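Local structure of predicted metal-dependent hydrolase of the TIM-barrel fold (Lactobacillus casei, 2QPX) at residues V174-E179 with F227-G232; M210-A215 with R247-A252. The protein probably acts as a zinc-dependent hydrolase of the amidohydrolase superfamily, with two zinc ions bound in a TIM-barrel fold. All blocks are in the same frame, centred on the assembly; numbering follows the deposited sequence. Where two conformers were deposited one is given.

Contact 1: residues V174-E179 with F227-G232; sequences VGLHLE and FHVGYG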
loop_
_atom_site.group_PDB
_atom_site.type_symbol
_atom_site.label_atom_id
_atom_site.label_comp_id
_atom_site.label_asym_id
_atom_site.label_seq_id
_atom_site.Cartn_x
_atom_site.Cartn_y
_atom_site.Cartn_z
ATOM N N VAL A 174 -12.387 -16.325 -8.984
ATOM C CA VAL A 174 -12.606 -15.381 -10.087
ATOM C C VAL A 174 -12.257 -13.930 -9.783
ATOM O O VAL A 174 -12.288 -13.076 -10.679
ATOM C CB VAL A 174 -14.064 -15.467 -10.578
ATOM C CG1 VAL A 174 -14.363 -16.868 -11.166
ATOM C CG2 VAL A 174 -15.077 -15.134 -9.465
ATOM N N GLY A 175 -11.968 -13.611 -8.528
ATOM C CA GLY A 175 -11.668 -12.270 -8.159
ATOM C C GLY A 175 -12.923 -11.511 -7.739
ATOM O O GLY A 175 -14.038 -12.071 -7.704
ATOM N N LEU A 176 -12.733 -10.234 -7.429
ATOM C CA LEU A 176 -13.767 -9.423 -6.797
ATOM C C LEU A 176 -14.334 -8.280 -7.651
ATOM O O LEU A 176 -15.067 -7.437 -7.141
ATOM C CB LEU A 176 -13.298 -8.861 -5.446
ATOM C CG LEU A 176 -13.048 -9.897 -4.343
ATOM C CD1 LEU A 176 -12.441 -9.179 -3.129
ATOM C CD2 LEU A 176 -14.365 -10.608 -4.026
ATOM N N HIS A 177 -14.024 -8.271 -8.960
ATOM C CA HIS A 177 -14.567 -7.259 -9.845
ATOM C C HIS A 177 -15.962 -7.697 -10.281
ATOM O O HIS A 177 -16.189 -8.099 -11.428
ATOM C CB HIS A 177 -13.624 -7.050 -11.029
ATOM C CG HIS A 177 -13.814 -5.746 -11.726
ATOM N ND1 HIS A 177 -14.941 -4.964 -11.569
ATOM C CD2 HIS A 177 -13.048 -5.131 -12.654
ATOM C CE1 HIS A 177 -14.842 -3.905 -12.354
ATOM N NE2 HIS A 177 -13.694 -3.974 -13.004
ATOM N N LEU A 178 -16.914 -7.611 -9.363
ATOM C CA LEU A 178 -18.226 -8.183 -9.544
ATOM C C LEU A 178 -19.058 -7.280 -10.468
ATOM O O LEU A 178 -19.131 -6.068 -10.264
ATOM C CB LEU A 178 -18.923 -8.329 -8.209
ATOM C CG LEU A 178 -18.194 -9.064 -7.090
ATOM C CD1 LEU A 178 -19.011 -9.022 -5.804
ATOM C CD2 LEU A 178 -17.774 -10.514 -7.440
ATOM N N GLU A 179 -19.635 -7.868 -11.515
ATOM C CA GLU A 179 -20.470 -7.099 -12.428
ATOM C C GLU A 179 -21.698 -7.936 -12.743
ATOM O O GLU A 179 -21.619 -9.158 -12.805
ATOM C CB GLU A 179 -19.697 -6.752 -13.706
ATOM C CG GLU A 179 -18.562 -5.733 -13.512
ATOM C CD GLU A 179 -17.892 -5.274 -14.841
ATOM O OE1 GLU A 179 -17.202 -6.083 -15.499
ATOM O OE2 GLU A 179 -18.063 -4.084 -15.217
ATOM N N PHE A 227 -17.256 -12.185 2.464
ATOM C CA PHE A 227 -16.380 -12.418 1.307
ATOM C C PHE A 227 -14.944 -12.567 1.773
ATOM O O PHE A 227 -14.408 -11.689 2.459
ATOM C CB PHE A 227 -16.400 -11.232 0.345
ATOM C CG PHE A 227 -17.650 -11.123 -0.461
ATOM C CD1 PHE A 227 -18.773 -10.500 0.046
ATOM C CD2 PHE A 227 -17.691 -11.613 -1.761
ATOM C CE1 PHE A 227 -19.905 -10.358 -0.722
ATOM C CE2 PHE A 227 -18.825 -11.464 -2.521
ATOM C CZ PHE A 227 -19.938 -10.832 -2.011
ATOM N N HIS A 228 -14.258 -13.604 1.302
ATOM C CA HIS A 228 -12.781 -13.578 1.393
ATOM C C HIS A 228 -12.255 -12.400 0.606
ATOM O O HIS A 228 -12.631 -12.254 -0.548
ATOM C CB HIS A 228 -12.196 -14.879 0.818
ATOM C CG HIS A 228 -10.707 -14.933 0.880
ATOM N ND1 HIS A 228 -10.038 -15.575 1.897
ATOM C CD2 HIS A 228 -9.757 -14.398 0.069
ATOM C CE1 HIS A 228 -8.729 -15.422 1.710
ATOM N NE2 HIS A 228 -8.541 -14.707 0.614
ATOM N N VAL A 229 -11.322 -11.636 1.188
ATOM C CA VAL A 229 -10.673 -10.523 0.502
ATOM C C VAL A 229 -9.162 -10.659 0.734
ATOM O O VAL A 229 -8.708 -10.869 1.854
ATOM C CB VAL A 229 -11.175 -9.148 1.029
ATOM C CG1 VAL A 229 -10.376 -7.966 0.383
ATOM C CG2 VAL A 229 -12.716 -8.998 0.800
ATOM N N GLY A 230 -8.365 -10.493 -0.324
ATOM C CA GLY A 230 -6.907 -10.428 -0.174
ATOM C C GLY A 230 -6.244 -11.791 0.027
ATOM O O GLY A 230 -6.645 -12.774 -0.604
ATOM N N TYR A 231 -5.234 -11.823 0.918
ATOM C CA TYR A 231 -4.394 -12.990 1.302
ATOM C C TYR A 231 -4.999 -14.353 0.979
ATOM O O TYR A 231 -5.859 -14.822 1.667
ATOM C CB TYR A 231 -3.997 -12.842 2.785
ATOM C CG TYR A 231 -2.921 -13.769 3.372
ATOM C CD1 TYR A 231 -2.170 -14.641 2.592
ATOM C CD2 TYR A 231 -2.723 -13.783 4.729
ATOM C CE1 TYR A 231 -1.213 -15.470 3.155
ATOM C CE2 TYR A 231 -1.788 -14.624 5.316
ATOM C CZ TYR A 231 -1.038 -15.468 4.531
ATOM O OH TYR A 231 -0.070 -16.311 5.080
ATOM N N GLY A 232 -4.487 -14.978 -0.082
ATOM C CA GLY A 232 -4.933 -16.302 -0.524
ATOM C C GLY A 232 -3.766 -17.203 -0.887
ATOM O O GLY A 232 -2.617 -16.895 -0.607
#
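Beside the binuclear zinc site of this predicted TIM-barrel hydrolase, Leu176 and Leu178 of a loop pack on Phe227 and Val229, the residues that flank the zinc ligand His228 on its strand. Leu176 does most of the touching and uses both branches of its fork. Its CD1 methyl lies 3.9 Å from CG2 of Val229, the two side chains crossing at about a right angle, and also rests on the backbone O of His228. The other methyl, Leu176 CD2, goes to the ring of Phe227 and meets CD2 at 4.1 Å. Leu178 and Phe227 extend toward each other from opposite directions, Leu178 CD1 lying 4.1 Å from Phe227 CE2. Both leucines hold CG beside the backbone N (chi1 -66° and -53°), which carries their methyls across to the strand. No hydrogen bond joins the segments; the contact is buried and apolar, and Met246 adds to it by packing against Leu176 and Phe227.

The imidazole of His228 takes another course. With CG anti to the backbone N, it directs ND1 to the zinc that His264 and the carboxylated Lys167 also bind. NE2, at the far side of the ring, donates to the O of Gly230 at 3.0 Å, a bent bond (141° at the hydrogen) that arrives well above the carbonyl plane. Held at both nitrogens, the ring has little freedom to turn. Tyr172 meets it as well, and Ala171 packs on it. A metal-binding histidine near the C-terminal end of a barrel strand, sharing its zinc with a carboxylated lysine that bridges two metals, is characteristic of the binuclear amidohydrolase active site.

Contact 2: residues M210-A215 with R247-A252; sequences MLYHVA and RDYLKA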
loop_
_atom_site.group_PDB
_atom_site.type_symbol
_atom_site.label_atom_id
_atom_site.label_comp_id
_atom_site.label_asym_id
_atom_site.label_seq_id
_atom_site.Cartn_x
_atom_site.Cartn_y
_atom_site.Cartn_z
HETATM N N MSE A 210 -24.737 -15.546 -9.682
HETATM C CA MSE A 210 -25.141 -16.107 -8.415
HETATM C C MSE A 210 -25.115 -15.038 -7.334
HETATM O O MSE A 210 -26.079 -14.888 -6.556
HETATM C CB MSE A 210 -24.157 -17.209 -8.037
HETATM C CG MSE A 210 -24.459 -17.894 -6.746
HETATM SE SE MSE A 210 -22.977 -18.971 -6.045
HETATM C CE MSE A 210 -21.840 -17.582 -5.248
ATOM N N LEU A 211 -24.007 -14.287 -7.265
ATOM C CA LEU A 211 -23.882 -13.304 -6.177
ATOM C C LEU A 211 -24.923 -12.180 -6.271
ATOM O O LEU A 211 -25.480 -11.736 -5.250
ATOM C CB LEU A 211 -22.466 -12.744 -6.148
ATOM C CG LEU A 211 -21.405 -13.745 -5.663
ATOM C CD1 LEU A 211 -19.999 -13.213 -5.996
ATOM C CD2 LEU A 211 -21.632 -14.058 -4.165
ATOM N N TYR A 212 -25.193 -11.704 -7.485
ATOM C CA TYR A 212 -26.215 -10.669 -7.653
ATOM C C TYR A 212 -27.596 -11.213 -7.347
ATOM O O TYR A 212 -28.414 -10.543 -6.734
ATOM C CB TYR A 212 -26.179 -10.067 -9.072
ATOM C CG TYR A 212 -25.144 -8.946 -9.218
ATOM C CD1 TYR A 212 -23.808 -9.219 -9.434
ATOM C CD2 TYR A 212 -25.504 -7.585 -9.097
ATOM C CE1 TYR A 212 -22.878 -8.202 -9.557
ATOM C CE2 TYR A 212 -24.552 -6.561 -9.195
ATOM C CZ TYR A 212 -23.253 -6.872 -9.422
ATOM O OH TYR A 212 -22.298 -5.881 -9.520
ATOM N N HIS A 213 -27.869 -12.447 -7.757
ATOM C CA HIS A 213 -29.192 -13.032 -7.566
ATOM C C HIS A 213 -29.480 -13.576 -6.172
ATOM O O HIS A 213 -30.632 -13.566 -5.754
ATOM C CB HIS A 213 -29.496 -14.033 -8.671
ATOM C CG HIS A 213 -29.763 -13.383 -9.976
ATOM N ND1 HIS A 213 -31.048 -13.220 -10.454
ATOM C CD2 HIS A 213 -28.950 -12.738 -10.852
ATOM C CE1 HIS A 213 -31.009 -12.571 -11.605
ATOM N NE2 HIS A 213 -29.764 -12.231 -11.860
ATOM N N VAL A 214 -28.475 -13.986 -5.407
ATOM C CA VAL A 214 -28.746 -14.438 -4.060
ATOM C C VAL A 214 -28.860 -13.273 -3.071
ATOM O O VAL A 214 -29.382 -13.464 -1.979
ATOM C CB VAL A 214 -27.740 -15.498 -3.521
ATOM C CG1 VAL A 214 -27.765 -16.759 -4.396
ATOM C CG2 VAL A 214 -26.343 -14.905 -3.327
ATOM N N ALA A 215 -28.345 -12.096 -3.410
ATOM C CA ALA A 215 -28.375 -10.965 -2.483
ATOM C C ALA A 215 -29.774 -10.716 -1.893
ATOM O O ALA A 215 -29.911 -10.578 -0.676
ATOM C CB ALA A 215 -27.712 -9.699 -3.092
ATOM N N ARG A 247 -17.068 -2.255 -5.696
ATOM C CA ARG A 247 -17.904 -1.066 -5.482
ATOM C C ARG A 247 -19.274 -1.162 -6.173
ATOM O O ARG A 247 -20.254 -0.772 -5.581
ATOM C CB ARG A 247 -17.152 0.203 -5.884
ATOM C CG ARG A 247 -17.787 1.513 -5.382
ATOM C CD ARG A 247 -16.961 2.749 -5.832
ATOM N NE ARG A 247 -16.890 2.812 -7.291
ATOM C CZ ARG A 247 -17.546 3.671 -8.055
ATOM N NH1 ARG A 247 -18.287 4.629 -7.531
ATOM N NH2 ARG A 247 -17.422 3.596 -9.377
ATOM N N ASP A 248 -19.370 -1.703 -7.395
ATOM C CA ASP A 248 -20.680 -1.729 -8.024
ATOM C C ASP A 248 -21.649 -2.655 -7.270
ATOM O O ASP A 248 -22.818 -2.302 -7.103
ATOM C CB ASP A 248 -20.570 -2.068 -9.513
ATOM C CG ASP A 248 -19.802 -1.005 -10.331
ATOM O OD1 ASP A 248 -19.658 0.183 -9.916
ATOM O OD2 ASP A 248 -19.359 -1.376 -11.441
ATOM N N TYR A 249 -21.158 -3.785 -6.778
ATOM C CA TYR A 249 -21.973 -4.685 -5.990
ATOM C C TYR A 249 -22.395 -4.005 -4.694
ATOM O O TYR A 249 -23.539 -4.142 -4.288
ATOM C CB TYR A 249 -21.209 -5.975 -5.707
ATOM C CG TYR A 249 -21.992 -7.088 -5.068
ATOM C CD1 TYR A 249 -22.735 -7.971 -5.848
ATOM C CD2 TYR A 249 -21.956 -7.300 -3.686
ATOM C CE1 TYR A 249 -23.432 -9.024 -5.321
ATOM C CE2 TYR A 249 -22.649 -8.349 -3.123
ATOM C CZ TYR A 249 -23.406 -9.232 -3.938
ATOM O OH TYR A 249 -24.065 -10.286 -3.353
ATOM N N LEU A 250 -21.466 -3.308 -4.043
ATOM C CA LEU A 250 -21.773 -2.649 -2.767
ATOM C C LEU A 250 -22.834 -1.546 -2.987
ATOM O O LEU A 250 -23.755 -1.390 -2.189
ATOM C CB LEU A 250 -20.514 -2.057 -2.149
ATOM C CG LEU A 250 -19.430 -3.037 -1.743
ATOM C CD1 LEU A 250 -18.155 -2.379 -1.192
ATOM C CD2 LEU A 250 -20.026 -4.096 -0.800
ATOM N N LYS A 251 -22.703 -0.791 -4.075
ATOM C CA LYS A 251 -23.669 0.253 -4.422
ATOM C C LYS A 251 -25.033 -0.387 -4.684
ATOM O O LYS A 251 -26.064 0.143 -4.282
ATOM C CB LYS A 251 -23.207 1.033 -5.662
ATOM C CG LYS A 251 -22.067 2.014 -5.410
ATOM C CD LYS A 251 -21.714 2.908 -6.647
ATOM N N ALA A 252 -25.031 -1.564 -5.310
ATOM C CA ALA A 252 -26.285 -2.221 -5.645
ATOM C C ALA A 252 -27.068 -2.720 -4.438
ATOM O O ALA A 252 -28.302 -2.701 -4.440
ATOM C CB ALA A 252 -26.062 -3.375 -6.639
#
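Different first torsions bring Tyr212 and Tyr249 together: Tyr249 sets CG anti to its backbone N (chi1 -172°), whereas Tyr212 keeps CG beside the N, so the two side chains pass alongside each other, each reaching toward the other helix. The rings form a T-shaped pair, planes at 87° and centroids 5.1 Å apart. Tyr249 supplies the edge, its CD1 standing 3.7 Å above the plane of the Tyr212 ring, over the ring centre. Tyr249 reaches on to the other helix, where its OH donates to the backbone O of Leu211 at 2.8 Å. This donor sits above the carbonyl plane, while Leu211 O lies in the plane of the phenol ring. The same carbonyl receives a weak helical bond from Ala215 N, so the phenol adds a second donor to it.

CB of Leu211 packs 3.9 Å from CE1 of Tyr249, and the Ala215 methyl comes within 3.7 Å of Tyr249 OH. On the Tyr212 ring, CE2 approaches the CB of Ala252 at 4.4 Å. Inward, Leu211 touches Phe227 and Tyr249 touches Leu225, both on strand 225-229. The axes of segments 210-215 and 247-252 run nearly parallel, 14° apart, with a closest approach of 11.4 Å, as expected of neighbouring outer helices in an alpha/beta barrel.

Overall arrangement
Contacts 1 and 2 have centres 13 Å apart and alternate along the chain: loop 174-179, helix 204-221, strand 225-229, then helix 247-253. The strand joins them, lying between the two helices in sequence and beneath them in the fold, where it is a strand of the parallel barrel sheet, paired with strand 260-264. They also touch directly at Leu178, whose CD1 packs on Tyr249 and CD2 on Leu211, while its O probably takes a weak hydrogen bond from Tyr212 OH. Apolar contacts therefore run without a break from the strand bearing the zinc ligand His228, in contact 1, to the two outer helices of contact 2.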